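Local coordinates for exopolysaccharide biosynthesis protein (Pantoea stewartii subsp. stewartii DC283, PDB 6TGF) that modifies glycan biofilm, probably by hydrolysing the exopolysaccharide of its bacterium, and has a parallel beta-helix fold like that of bacteriophage tailspikes, at residues T41-G46 / A121-P126; F90-D93 / N97-Q100; W533-N538 / Y545-L550; I561-Q566 / V629-A634. All coordinates share one frame; numbering follows the deposited sequence.

Contact 1 of 4, residues T41-G46 / A121-P126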
loop_
_atom_site.group_PDB
_atom_site.type_symbol
_atom_site.label_atom_id
_atom_site.label_comp_id
_atom_site.label_asym_id
_atom_site.label_seq_id
_atom_site.Cartn_x
_atom_site.Cartn_y
_atom_site.Cartn_z
ATOM N N THR B 41 6.214 -15.680 -72.621
ATOM C CA THR B 41 6.651 -17.099 -72.517
ATOM C C THR B 41 8.131 -17.252 -72.901
ATOM O O THR B 41 8.683 -18.338 -72.641
ATOM C CB THR B 41 5.764 -17.995 -73.389
ATOM O OG1 THR B 41 5.812 -17.488 -74.724
ATOM C CG2 THR B 41 4.330 -18.045 -72.910
ATOM N N ALA B 42 8.744 -16.221 -73.497
ATOM C CA ALA B 42 10.157 -16.210 -73.952
ATOM C C ALA B 42 11.054 -15.492 -72.932
ATOM O O ALA B 42 12.270 -15.393 -73.198
ATOM C CB ALA B 42 10.250 -15.562 -75.312
ATOM N N ILE B 43 10.491 -15.010 -71.817
ATOM C CA ILE B 43 11.250 -14.323 -70.727
ATOM C C ILE B 43 11.857 -15.389 -69.819
ATOM O O ILE B 43 11.154 -16.300 -69.387
ATOM C CB ILE B 43 10.348 -13.332 -69.958
ATOM C CG1 ILE B 43 9.933 -12.166 -70.864
ATOM C CG2 ILE B 43 11.015 -12.863 -68.671
ATOM C CD1 ILE B 43 9.656 -10.865 -70.148
ATOM N N PRO B 44 13.173 -15.308 -69.497
ATOM C CA PRO B 44 13.834 -16.316 -68.668
ATOM C C PRO B 44 13.061 -16.642 -67.381
ATOM O O PRO B 44 12.604 -15.729 -66.724
ATOM C CB PRO B 44 15.186 -15.673 -68.323
ATOM C CG PRO B 44 15.461 -14.747 -69.487
ATOM C CD PRO B 44 14.099 -14.241 -69.914
ATOM N N LYS B 45 12.933 -17.934 -67.071
ATOM C CA LYS B 45 12.241 -18.455 -65.862
ATOM C C LYS B 45 12.874 -17.821 -64.619
ATOM O O LYS B 45 14.118 -17.780 -64.549
ATOM C CB LYS B 45 12.350 -19.982 -65.816
ATOM C CG LYS B 45 11.317 -20.689 -64.951
ATOM C CD LYS B 45 9.925 -20.710 -65.553
ATOM C CE LYS B 45 9.159 -21.981 -65.246
ATOM N NZ LYS B 45 9.141 -22.289 -63.795
ATOM N N GLY B 46 12.046 -17.327 -63.692
ATOM C CA GLY B 46 12.486 -16.746 -62.410
ATOM C C GLY B 46 12.658 -15.236 -62.472
ATOM O O GLY B 46 12.857 -14.634 -61.399
ATOM N N ALA B 121 7.042 -1.500 -66.080
ATOM C CA ALA B 121 7.932 -2.257 -65.170
ATOM C C ALA B 121 9.183 -2.710 -65.930
ATOM O O ALA B 121 9.077 -2.976 -67.144
ATOM C CB ALA B 121 7.196 -3.435 -64.581
ATOM N N LEU B 122 10.319 -2.778 -65.232
ATOM C CA LEU B 122 11.575 -3.400 -65.725
ATOM C C LEU B 122 11.670 -4.813 -65.140
ATOM O O LEU B 122 11.867 -4.925 -63.914
ATOM C CB LEU B 122 12.774 -2.541 -65.309
ATOM C CG LEU B 122 12.844 -1.147 -65.933
ATOM C CD1 LEU B 122 14.048 -0.380 -65.407
ATOM C CD2 LEU B 122 12.891 -1.222 -67.452
ATOM N N ILE B 123 11.498 -5.840 -65.980
ATOM C CA ILE B 123 11.632 -7.276 -65.593
ATOM C C ILE B 123 13.072 -7.724 -65.868
ATOM O O ILE B 123 13.595 -7.415 -66.960
ATOM C CB ILE B 123 10.596 -8.161 -66.320
ATOM C CG1 ILE B 123 9.167 -7.860 -65.858
ATOM C CG2 ILE B 123 10.925 -9.639 -66.161
ATOM C CD1 ILE B 123 8.396 -6.963 -66.787
ATOM N N ALA B 124 13.678 -8.425 -64.905
ATOM C CA ALA B 124 15.028 -9.031 -64.994
ATOM C C ALA B 124 15.192 -10.065 -63.874
ATOM O O ALA B 124 14.233 -10.260 -63.100
ATOM C CB ALA B 124 16.084 -7.956 -64.914
ATOM N N ASN B 125 16.361 -10.707 -63.805
ATOM C CA ASN B 125 16.724 -11.683 -62.742
ATOM C C ASN B 125 16.689 -10.963 -61.397
ATOM O O ASN B 125 17.342 -9.934 -61.243
ATOM C CB ASN B 125 18.097 -12.309 -63.009
ATOM C CG ASN B 125 18.378 -13.537 -62.169
ATOM O OD1 ASN B 125 17.926 -13.642 -61.031
ATOM N ND2 ASN B 125 19.142 -14.466 -62.719
ATOM N N PRO B 126 15.924 -11.453 -60.390
ATOM C CA PRO B 126 15.940 -10.853 -59.054
ATOM C C PRO B 126 17.362 -10.815 -58.471
ATOM O O PRO B 126 17.674 -9.882 -57.754
ATOM C CB PRO B 126 15.009 -11.746 -58.216
ATOM C CG PRO B 126 14.859 -13.020 -59.026
ATOM C CD PRO B 126 14.997 -12.592 -60.471
#
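Ile-43 and Ile-123 supply the apolar half of this contact, touching through their gamma methyls with CG2 of Ile-43 4.1 Å from CG2 of Ile-123. In both residues CG2 lies opposite the backbone N (chi1 of CG1 is -67° in each) and so extends into the gap between the chains. The side chains cross at about a right angle, and one methyl of each makes the touch. Branched, purely aliphatic isoleucine suits both places: Ile-123 belongs to a strand and is buried, while Ile-43 comes from a loop laid over the sheet and also rests on Phe-90 and Leu-98.

A second meeting point pairs a backbone carbonyl with a proline ring. Gly-46 O lies 3.1 Å from CD of Pro-126 and 3.5 Å from CG of Pro-126, so the oxygen lies closest to CD, the ring carbon bonded to the imide nitrogen, which has no N-H to offer. Gly-46 has a positive phi of 94°, a conformation that glycine adopts easily and that turns the loop just before strand 48-51.

Beside Pro-126, the OD1 atom of Asn-125 accepts the backbone N-H of Ser-127, making an Asx turn where the chain leaves strand 121-124. Proline fits the middle of such a turn because its phi is already restricted.

The touching parts, 43-46 and 123-126, run roughly the same way, 25° apart end to end, without hydrogen-bonding to each other. This is a loop packed across one face of an antiparallel sheet, linking its two outermost strands, 36-38 and 48-51, in a domain assigned to the head-binding family of tailspikes.

Contact 2 of 4, residues F90-D93 / N97-Q100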
loop_
_atom_site.group_PDB
_atom_site.type_symbol
_atom_site.label_atom_id
_atom_site.label_comp_id
_atom_site.label_asym_id
_atom_site.label_seq_id
_atom_site.Cartn_x
_atom_site.Cartn_y
_atom_site.Cartn_z
ATOM N N PHE B 90 13.835 -6.348 -69.603
ATOM C CA PHE B 90 12.618 -6.205 -70.445
ATOM C C PHE B 90 11.723 -5.107 -69.860
ATOM O O PHE B 90 11.390 -5.175 -68.662
ATOM C CB PHE B 90 11.891 -7.547 -70.550
ATOM C CG PHE B 90 12.795 -8.707 -70.874
ATOM C CD1 PHE B 90 13.220 -8.938 -72.172
ATOM C CD2 PHE B 90 13.244 -9.556 -69.876
ATOM C CE1 PHE B 90 14.063 -9.999 -72.466
ATOM C CE2 PHE B 90 14.085 -10.617 -70.172
ATOM C CZ PHE B 90 14.492 -10.837 -71.465
ATOM N N LEU B 91 11.369 -4.118 -70.687
ATOM C CA LEU B 91 10.397 -3.047 -70.347
ATOM C C LEU B 91 8.988 -3.549 -70.671
ATOM O O LEU B 91 8.722 -3.829 -71.854
ATOM C CB LEU B 91 10.724 -1.774 -71.137
ATOM C CG LEU B 91 9.728 -0.624 -70.977
ATOM C CD1 LEU B 91 9.705 -0.107 -69.548
ATOM C CD2 LEU B 91 10.040 0.506 -71.941
ATOM N N ARG B 92 8.135 -3.666 -69.649
ATOM C CA ARG B 92 6.685 -3.965 -69.788
ATOM C C ARG B 92 5.924 -2.640 -69.916
ATOM O O ARG B 92 6.186 -1.740 -69.098
ATOM C CB ARG B 92 6.189 -4.773 -68.586
ATOM C CG ARG B 92 4.695 -5.058 -68.598
ATOM C CD ARG B 92 4.273 -5.814 -67.354
ATOM N NE ARG B 92 4.082 -4.930 -66.211
ATOM C CZ ARG B 92 3.997 -5.332 -64.947
ATOM N NH1 ARG B 92 4.101 -6.616 -64.644
ATOM N NH2 ARG B 92 3.817 -4.445 -63.983
ATOM N N ASP B 93 5.022 -2.532 -70.897
ATOM C CA ASP B 93 4.242 -1.295 -71.183
ATOM C C ASP B 93 2.840 -1.422 -70.571
ATOM O O ASP B 93 2.550 -2.472 -69.958
ATOM C CB ASP B 93 4.213 -0.985 -72.684
ATOM C CG ASP B 93 3.422 -1.958 -73.546
ATOM O OD1 ASP B 93 2.675 -2.786 -72.983
ATOM O OD2 ASP B 93 3.557 -1.871 -74.783
ATOM N N ASN B 97 2.617 -5.547 -72.985
ATOM C CA ASN B 97 3.602 -6.045 -73.982
ATOM C C ASN B 97 5.019 -5.901 -73.417
ATOM O O ASN B 97 5.236 -5.002 -72.583
ATOM C CB ASN B 97 3.488 -5.316 -75.323
ATOM C CG ASN B 97 2.098 -5.381 -75.919
ATOM O OD1 ASN B 97 1.212 -6.035 -75.374
ATOM N ND2 ASN B 97 1.900 -4.705 -77.039
ATOM N N LEU B 98 5.940 -6.752 -73.877
ATOM C CA LEU B 98 7.354 -6.802 -73.422
ATOM C C LEU B 98 8.282 -6.525 -74.606
ATOM O O LEU B 98 8.073 -7.121 -75.675
ATOM C CB LEU B 98 7.634 -8.184 -72.829
ATOM C CG LEU B 98 6.766 -8.568 -71.635
ATOM C CD1 LEU B 98 6.483 -10.059 -71.635
ATOM C CD2 LEU B 98 7.416 -8.137 -70.331
ATOM N N ALA B 99 9.264 -5.645 -74.407
ATOM C CA ALA B 99 10.393 -5.401 -75.331
ATOM C C ALA B 99 11.689 -5.387 -74.516
ATOM O O ALA B 99 11.686 -4.796 -73.421
ATOM C CB ALA B 99 10.186 -4.106 -76.074
ATOM N N GLN B 100 12.745 -6.034 -75.015
ATOM C CA GLN B 100 14.086 -6.008 -74.377
ATOM C C GLN B 100 14.740 -4.663 -74.705
ATOM O O GLN B 100 14.899 -4.363 -75.905
ATOM C CB GLN B 100 14.961 -7.173 -74.841
ATOM C CG GLN B 100 16.231 -7.315 -74.013
ATOM C CD GLN B 100 17.111 -8.452 -74.464
ATOM O OE1 GLN B 100 16.685 -9.350 -75.188
ATOM N NE2 GLN B 100 18.360 -8.422 -74.029
#
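A beta hairpin formed by strands 89-92 and 98-101 brings Leu-91 opposite Ala-99 as its central hydrogen-bonded pair. Leu-91 N donates to Ala-99 O at 2.8 Å, and Ala-99 N returns a bond to Leu-91 O at 3.2 Å. Phe-90 with Gln-100 and Arg-92 with Leu-98 are the flanking non-hydrogen-bonded pairs, whose side chains share one face of the sheet.

On that face CD1 of Phe-90 lies 3.6 Å from CB of Gln-100. The glutamine runs extended past the ring, its amide plane 66° from the ring plane; CB and CG lie against the CD1-CE1 side of the ring, and OE1 of Gln-100 also comes within 3.8 Å of CE1 of Phe-90. Two residues on, on the same face, CD2 of Leu-98 meets CB of Arg-92 at 4.0 Å; the arginine contributes its aliphatic root here and its charged end leads away.

The turn is closed differently. Asp-93 N donates to Asn-97 O at 3.0 Å, whereas Asn-97 N bonds to Asp-93 OD1 at 2.8 Å, approaching from above the carboxylate plane. With chi1 at 68°, the Asp-93 carboxylate folds back over the turn, and its OD1 also takes a weak bond from Gly-96 N. A short acidic side chain suits this place, standing in as acceptor at the turn end of a two-stranded antiparallel beta hairpin.

Contact 3 of 4, residues W533-N538 / Y545-L550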
loop_
_atom_site.group_PDB
_atom_site.type_symbol
_atom_site.label_atom_id
_atom_site.label_comp_id
_atom_site.label_asym_id
_atom_site.label_seq_id
_atom_site.Cartn_x
_atom_site.Cartn_y
_atom_site.Cartn_z
ATOM N N TRP B 533 -9.071 3.075 34.299
ATOM C CA TRP B 533 -9.230 3.941 35.497
ATOM C C TRP B 533 -8.746 3.212 36.756
ATOM O O TRP B 533 -9.428 2.262 37.189
ATOM C CB TRP B 533 -10.698 4.361 35.618
ATOM C CG TRP B 533 -11.267 4.876 34.332
ATOM C CD1 TRP B 533 -10.912 6.021 33.681
ATOM C CD2 TRP B 533 -12.283 4.253 33.525
ATOM N NE1 TRP B 533 -11.640 6.157 32.529
ATOM C CE2 TRP B 533 -12.491 5.091 32.408
ATOM C CE3 TRP B 533 -13.042 3.082 33.640
ATOM C CZ2 TRP B 533 -13.421 4.788 31.415
ATOM C CZ3 TRP B 533 -13.962 2.784 32.658
ATOM C CH2 TRP B 533 -14.148 3.628 31.562
ATOM N N LEU B 534 -7.612 3.649 37.314
ATOM C CA LEU B 534 -7.056 3.166 38.607
ATOM C C LEU B 534 -7.116 4.313 39.623
ATOM O O LEU B 534 -6.391 5.309 39.425
ATOM C CB LEU B 534 -5.619 2.679 38.395
ATOM C CG LEU B 534 -5.427 1.609 37.318
ATOM C CD1 LEU B 534 -3.949 1.328 37.094
ATOM C CD2 LEU B 534 -6.162 0.325 37.675
ATOM N N LEU B 535 -7.959 4.177 40.654
ATOM C CA LEU B 535 -8.182 5.202 41.712
ATOM C C LEU B 535 -7.256 4.925 42.901
ATOM O O LEU B 535 -7.145 3.751 43.304
ATOM C CB LEU B 535 -9.652 5.175 42.145
ATOM C CG LEU B 535 -10.655 5.678 41.108
ATOM C CD1 LEU B 535 -12.079 5.532 41.620
ATOM C CD2 LEU B 535 -10.373 7.125 40.731
ATOM N N GLU B 536 -6.638 5.979 43.443
ATOM C CA GLU B 536 -5.664 5.913 44.565
ATOM C C GLU B 536 -6.164 6.776 45.729
ATOM O O GLU B 536 -6.695 7.876 45.471
ATOM C CB GLU B 536 -4.285 6.376 44.093
ATOM C CG GLU B 536 -3.244 6.419 45.201
ATOM C CD GLU B 536 -1.824 6.713 44.745
ATOM O OE1 GLU B 536 -1.606 6.864 43.523
ATOM O OE2 GLU B 536 -0.936 6.792 45.618
ATOM N N ASN B 537 -5.991 6.282 46.959
ATOM C CA ASN B 537 -6.232 7.036 48.218
ATOM C C ASN B 537 -5.142 6.659 49.231
ATOM O O ASN B 537 -5.413 5.813 50.108
ATOM C CB ASN B 537 -7.642 6.792 48.768
ATOM C CG ASN B 537 -7.969 7.658 49.966
ATOM O OD1 ASN B 537 -7.479 8.779 50.081
ATOM N ND2 ASN B 537 -8.800 7.151 50.861
ATOM N N ASN B 538 -3.950 7.250 49.089
ATOM C CA ASN B 538 -2.834 7.136 50.067
ATOM C C ASN B 538 -3.091 8.151 51.185
ATOM O O ASN B 538 -2.411 9.194 51.222
ATOM C CB ASN B 538 -1.460 7.292 49.407
ATOM C CG ASN B 538 -0.867 5.970 48.967
ATOM O OD1 ASN B 538 -1.451 5.262 48.148
ATOM N ND2 ASN B 538 0.290 5.627 49.506
ATOM N N TYR B 545 -15.336 10.040 45.435
ATOM C CA TYR B 545 -15.077 10.153 43.975
ATOM C C TYR B 545 -16.406 10.048 43.219
ATOM O O TYR B 545 -17.274 9.267 43.654
ATOM C CB TYR B 545 -14.131 9.048 43.493
ATOM C CG TYR B 545 -12.669 9.274 43.786
ATOM C CD1 TYR B 545 -11.851 9.932 42.883
ATOM C CD2 TYR B 545 -12.094 8.809 44.956
ATOM C CE1 TYR B 545 -10.505 10.134 43.139
ATOM C CE2 TYR B 545 -10.749 9.004 45.228
ATOM C CZ TYR B 545 -9.950 9.669 44.317
ATOM O OH TYR B 545 -8.625 9.862 44.580
ATOM N N GLU B 546 -16.556 10.816 42.135
ATOM C CA GLU B 546 -17.561 10.554 41.071
ATOM C C GLU B 546 -16.906 9.623 40.046
ATOM O O GLU B 546 -15.924 10.049 39.409
ATOM C CB GLU B 546 -18.042 11.846 40.410
ATOM C CG GLU B 546 -19.202 11.631 39.452
ATOM C CD GLU B 546 -19.729 12.880 38.763
ATOM O OE1 GLU B 546 -19.332 13.993 39.163
ATOM O OE2 GLU B 546 -20.536 12.734 37.823
ATOM N N LEU B 547 -17.406 8.390 39.923
ATOM C CA LEU B 547 -16.878 7.382 38.966
ATOM C C LEU B 547 -17.202 7.839 37.541
ATOM O O LEU B 547 -16.256 8.155 36.795
ATOM C CB LEU B 547 -17.485 6.006 39.264
ATOM C CG LEU B 547 -17.025 5.337 40.560
ATOM C CD1 LEU B 547 -17.601 3.936 40.669
ATOM C CD2 LEU B 547 -15.506 5.287 40.656
ATOM N N ALA B 548 -18.490 7.902 37.192
ATOM C CA ALA B 548 -18.962 8.227 35.827
ATOM C C ALA B 548 -20.453 8.570 35.834
ATOM O O ALA B 548 -21.119 8.332 36.860
ATOM C CB ALA B 548 -18.687 7.056 34.913
ATOM N N ASN B 549 -20.936 9.127 34.719
ATOM C CA ASN B 549 -22.376 9.184 34.359
ATOM C C ASN B 549 -22.669 8.017 33.411
ATOM O O ASN B 549 -22.055 7.970 32.329
ATOM C CB ASN B 549 -22.768 10.517 33.717
ATOM C CG ASN B 549 -24.205 10.528 33.240
ATOM O OD1 ASN B 549 -25.131 10.462 34.045
ATOM N ND2 ASN B 549 -24.401 10.602 31.933
ATOM N N LEU B 550 -23.555 7.104 33.818
ATOM C CA LEU B 550 -24.011 5.951 32.998
ATOM C C LEU B 550 -25.228 6.379 32.171
ATOM O O LEU B 550 -26.245 6.764 32.782
ATOM C CB LEU B 550 -24.366 4.778 33.917
ATOM C CG LEU B 550 -23.241 4.255 34.810
ATOM C CD1 LEU B 550 -23.781 3.241 35.805
ATOM C CD2 LEU B 550 -22.118 3.645 33.983
HETATM O O HOH W 1 -7.101 8.649 42.631
#
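Strands 534-537 and 545-550 run antiparallel at 174°, but their axes stay 10.6 Å apart, so Leu-535 meets Tyr-545 and Leu-547 through side chains, as between facing sheets. Leu-535 divides its two methyls between these partners. CD2 sits over one face of the Tyr-545 ring, 4.2 Å from the centroid and 27° off the normal, a CH-pi contact in which the two side chains slide past each other in opposite directions. CD1 of Leu-535 instead touches CD2 of Leu-547 at 3.6 Å. A forked leucine suits this position, one prong for the aromatic and one for the aliphatic neighbour.

Tyrosine suits its own place by being apolar along the ring and polar at the end. Its hydroxyl reaches the backbone of the opposite strand, where a water links the two segments: it accepts from Glu-536 N at 2.8 Å and lies 2.8 Å from Tyr-545 OH. The water gives the Glu-536 amide an acceptor; its strand is the outermost of its sheet within this chain. The glutamate side chain starts away from the other strand, and the residue is exposed, which suits a charged group.

Leu-535 also packs on Ile-642 of strand 637-646, beside it in its own sheet, and on Met-664 of strand 659-664. Leu-547 adjoins Ile-561 and Ile-631, and Tyr-545 leans on Leu-633 of neighbouring strand 626-633.

Contact 4 of 4, residues I561-Q566 / V629-A634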
loop_
_atom_site.group_PDB
_atom_site.type_symbol
_atom_site.label_atom_id
_atom_site.label_comp_id
_atom_site.label_asym_id
_atom_site.label_seq_id
_atom_site.Cartn_x
_atom_site.Cartn_y
_atom_site.Cartn_z
ATOM N N ILE B 561 -20.756 -2.189 38.142
ATOM C CA ILE B 561 -19.408 -1.567 38.305
ATOM C C ILE B 561 -18.653 -2.343 39.387
ATOM O O ILE B 561 -19.018 -2.210 40.575
ATOM C CB ILE B 561 -19.519 -0.069 38.651
ATOM C CG1 ILE B 561 -20.185 0.727 37.526
ATOM C CG2 ILE B 561 -18.156 0.505 39.013
ATOM C CD1 ILE B 561 -20.720 2.070 37.963
ATOM N N GLU B 562 -17.649 -3.126 38.982
ATOM C CA GLU B 562 -16.720 -3.841 39.895
ATOM C C GLU B 562 -15.565 -2.900 40.249
ATOM O O GLU B 562 -14.787 -2.557 39.338
ATOM C CB GLU B 562 -16.200 -5.121 39.238
ATOM C CG GLU B 562 -15.176 -5.864 40.075
ATOM C CD GLU B 562 -14.555 -7.068 39.391
ATOM O OE1 GLU B 562 -13.656 -7.685 39.989
ATOM O OE2 GLU B 562 -14.967 -7.382 38.257
ATOM N N VAL B 563 -15.474 -2.491 41.518
ATOM C CA VAL B 563 -14.290 -1.782 42.088
ATOM C C VAL B 563 -13.319 -2.853 42.591
ATOM O O VAL B 563 -13.437 -3.259 43.764
ATOM C CB VAL B 563 -14.685 -0.792 43.202
ATOM C CG1 VAL B 563 -13.476 -0.054 43.762
ATOM C CG2 VAL B 563 -15.735 0.200 42.726
ATOM N N PHE B 564 -12.419 -3.311 41.716
ATOM C CA PHE B 564 -11.406 -4.356 42.010
ATOM C C PHE B 564 -10.231 -3.724 42.762
ATOM O O PHE B 564 -9.835 -2.600 42.408
ATOM C CB PHE B 564 -10.938 -5.040 40.725
ATOM C CG PHE B 564 -9.876 -6.086 40.940
ATOM C CD1 PHE B 564 -10.192 -7.295 41.539
ATOM C CD2 PHE B 564 -8.561 -5.857 40.565
ATOM C CE1 PHE B 564 -9.217 -8.258 41.750
ATOM C CE2 PHE B 564 -7.587 -6.823 40.775
ATOM C CZ PHE B 564 -7.918 -8.021 41.368
ATOM N N GLY B 565 -9.690 -4.448 43.747
ATOM C CA GLY B 565 -8.655 -3.965 44.683
ATOM C C GLY B 565 -9.187 -3.944 46.104
ATOM O O GLY B 565 -10.376 -4.267 46.286
ATOM N N GLN B 566 -8.354 -3.563 47.077
ATOM C CA GLN B 566 -8.696 -3.655 48.523
ATOM C C GLN B 566 -8.229 -2.407 49.282
ATOM O O GLN B 566 -7.398 -1.649 48.742
ATOM C CB GLN B 566 -8.066 -4.909 49.132
ATOM C CG GLN B 566 -6.548 -4.855 49.223
ATOM C CD GLN B 566 -6.018 -5.861 50.213
ATOM O OE1 GLN B 566 -5.883 -7.044 49.910
ATOM N NE2 GLN B 566 -5.708 -5.391 51.410
ATOM N N VAL B 629 -22.799 7.980 39.424
ATOM C CA VAL B 629 -22.442 7.055 40.541
ATOM C C VAL B 629 -21.240 7.640 41.292
ATOM O O VAL B 629 -20.215 7.914 40.639
ATOM C CB VAL B 629 -22.152 5.631 40.026
ATOM C CG1 VAL B 629 -21.743 4.687 41.149
ATOM C CG2 VAL B 629 -23.337 5.061 39.262
ATOM N N PHE B 630 -21.381 7.826 42.608
ATOM C CA PHE B 630 -20.311 8.266 43.542
ATOM C C PHE B 630 -19.958 7.102 44.474
ATOM O O PHE B 630 -20.868 6.334 44.844
ATOM C CB PHE B 630 -20.760 9.487 44.349
ATOM C CG PHE B 630 -21.003 10.736 43.540
ATOM C CD1 PHE B 630 -22.152 10.874 42.777
ATOM C CD2 PHE B 630 -20.093 11.782 43.556
ATOM C CE1 PHE B 630 -22.380 12.025 42.037
ATOM C CE2 PHE B 630 -20.324 12.934 42.819
ATOM C CZ PHE B 630 -21.465 13.053 42.060
ATOM N N ILE B 631 -18.676 6.972 44.830
ATOM C CA ILE B 631 -18.177 5.965 45.814
ATOM C C ILE B 631 -17.303 6.680 46.852
ATOM O O ILE B 631 -16.483 7.533 46.456
ATOM C CB ILE B 631 -17.429 4.806 45.118
ATOM C CG1 ILE B 631 -16.186 5.266 44.350
ATOM C CG2 ILE B 631 -18.376 4.026 44.218
ATOM C CD1 ILE B 631 -15.154 4.177 44.158
ATOM N N ARG B 632 -17.504 6.359 48.132
ATOM C CA ARG B 632 -16.636 6.805 49.253
ATOM C C ARG B 632 -15.462 5.828 49.345
ATOM O O ARG B 632 -15.594 4.796 50.034
ATOM C CB ARG B 632 -17.429 6.887 50.561
ATOM C CG ARG B 632 -16.680 7.574 51.694
ATOM C CD ARG B 632 -17.599 8.089 52.786
ATOM N NE ARG B 632 -17.025 9.253 53.449
ATOM C CZ ARG B 632 -16.468 9.265 54.659
ATOM N NH1 ARG B 632 -16.404 8.165 55.390
ATOM N NH2 ARG B 632 -15.975 10.393 55.141
ATOM N N LEU B 633 -14.372 6.136 48.639
ATOM C CA LEU B 633 -13.158 5.283 48.554
ATOM C C LEU B 633 -12.525 5.197 49.948
ATOM O O LEU B 633 -12.291 6.261 50.553
ATOM C CB LEU B 633 -12.202 5.884 47.517
ATOM C CG LEU B 633 -11.140 4.940 46.955
ATOM C CD1 LEU B 633 -11.767 3.722 46.289
ATOM C CD2 LEU B 633 -10.237 5.666 45.973
ATOM N N ALA B 634 -12.291 3.974 50.437
ATOM C CA ALA B 634 -11.819 3.662 51.808
ATOM C C ALA B 634 -10.468 4.333 52.076
ATOM O O ALA B 634 -9.806 4.754 51.112
ATOM C CB ALA B 634 -11.718 2.167 51.987
#
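Ile-561 points its CB toward Val-629, and its side chain can be followed across the gap between two strands whose nearest CA atoms, Ile-561 CA and Val-629 CA, are 9.4 Å apart. CB itself meets nothing of segment 629-634. From it CG1 leaves opposite the carbonyl carbon (chi1 -63°) and carries the chain onward without touching the partner segment. Only CD1, placed by a nearly extended chi2 of 161°, arrives: it lies 4.2 Å from CG2 of Val-629, the two side chains reaching toward each other tip to tip. The other branch, CG2, makes no contact with this segment.

Two residues on, a second isoleucine-valine pair follows, with the longer side chain now on segment 629-634. CG2 of the short Val-563 meets CD1 of the longer Ile-631 at 4.3 Å. A long isoleucine opposite a short valine each time spans the gap with a similar total reach, and beta-branched residues suit extended strands.

The intervening Glu-562 faces the other way, forming salt bridges with Arg-590 and with Lys-645 of a second subunit. In one sheet, strand 558-564 lies between 637-646 and 589-597; in the facing sheet, 626-633 lies between 543-551 and 614-620. Ile-593 of strand 589-597 touches both Val-563 and Ile-631 in this buried core.

In the fold
From the N terminus, contact 1 comes first, closing a long loop from 41-46 to strand 121-124. Contact 2, the 90-93/97-100 hairpin, is nested inside that loop, and the two join directly because strands 89-92 and 121-124 are neighbours in one sheet of the head-binding region. The chain then passes through the parallel beta-helix before contact 3 closes a short excursion between 533-538 and 545-550. Contact 4 follows in series, bringing 561-566 back against 629-634. Contacts 3 and 4, with centres about 7 Å apart, tie together the same two facing antiparallel sheets. The two pairs of contacts lie on opposite sides of the chain's centre, their centres more than 110 Å apart.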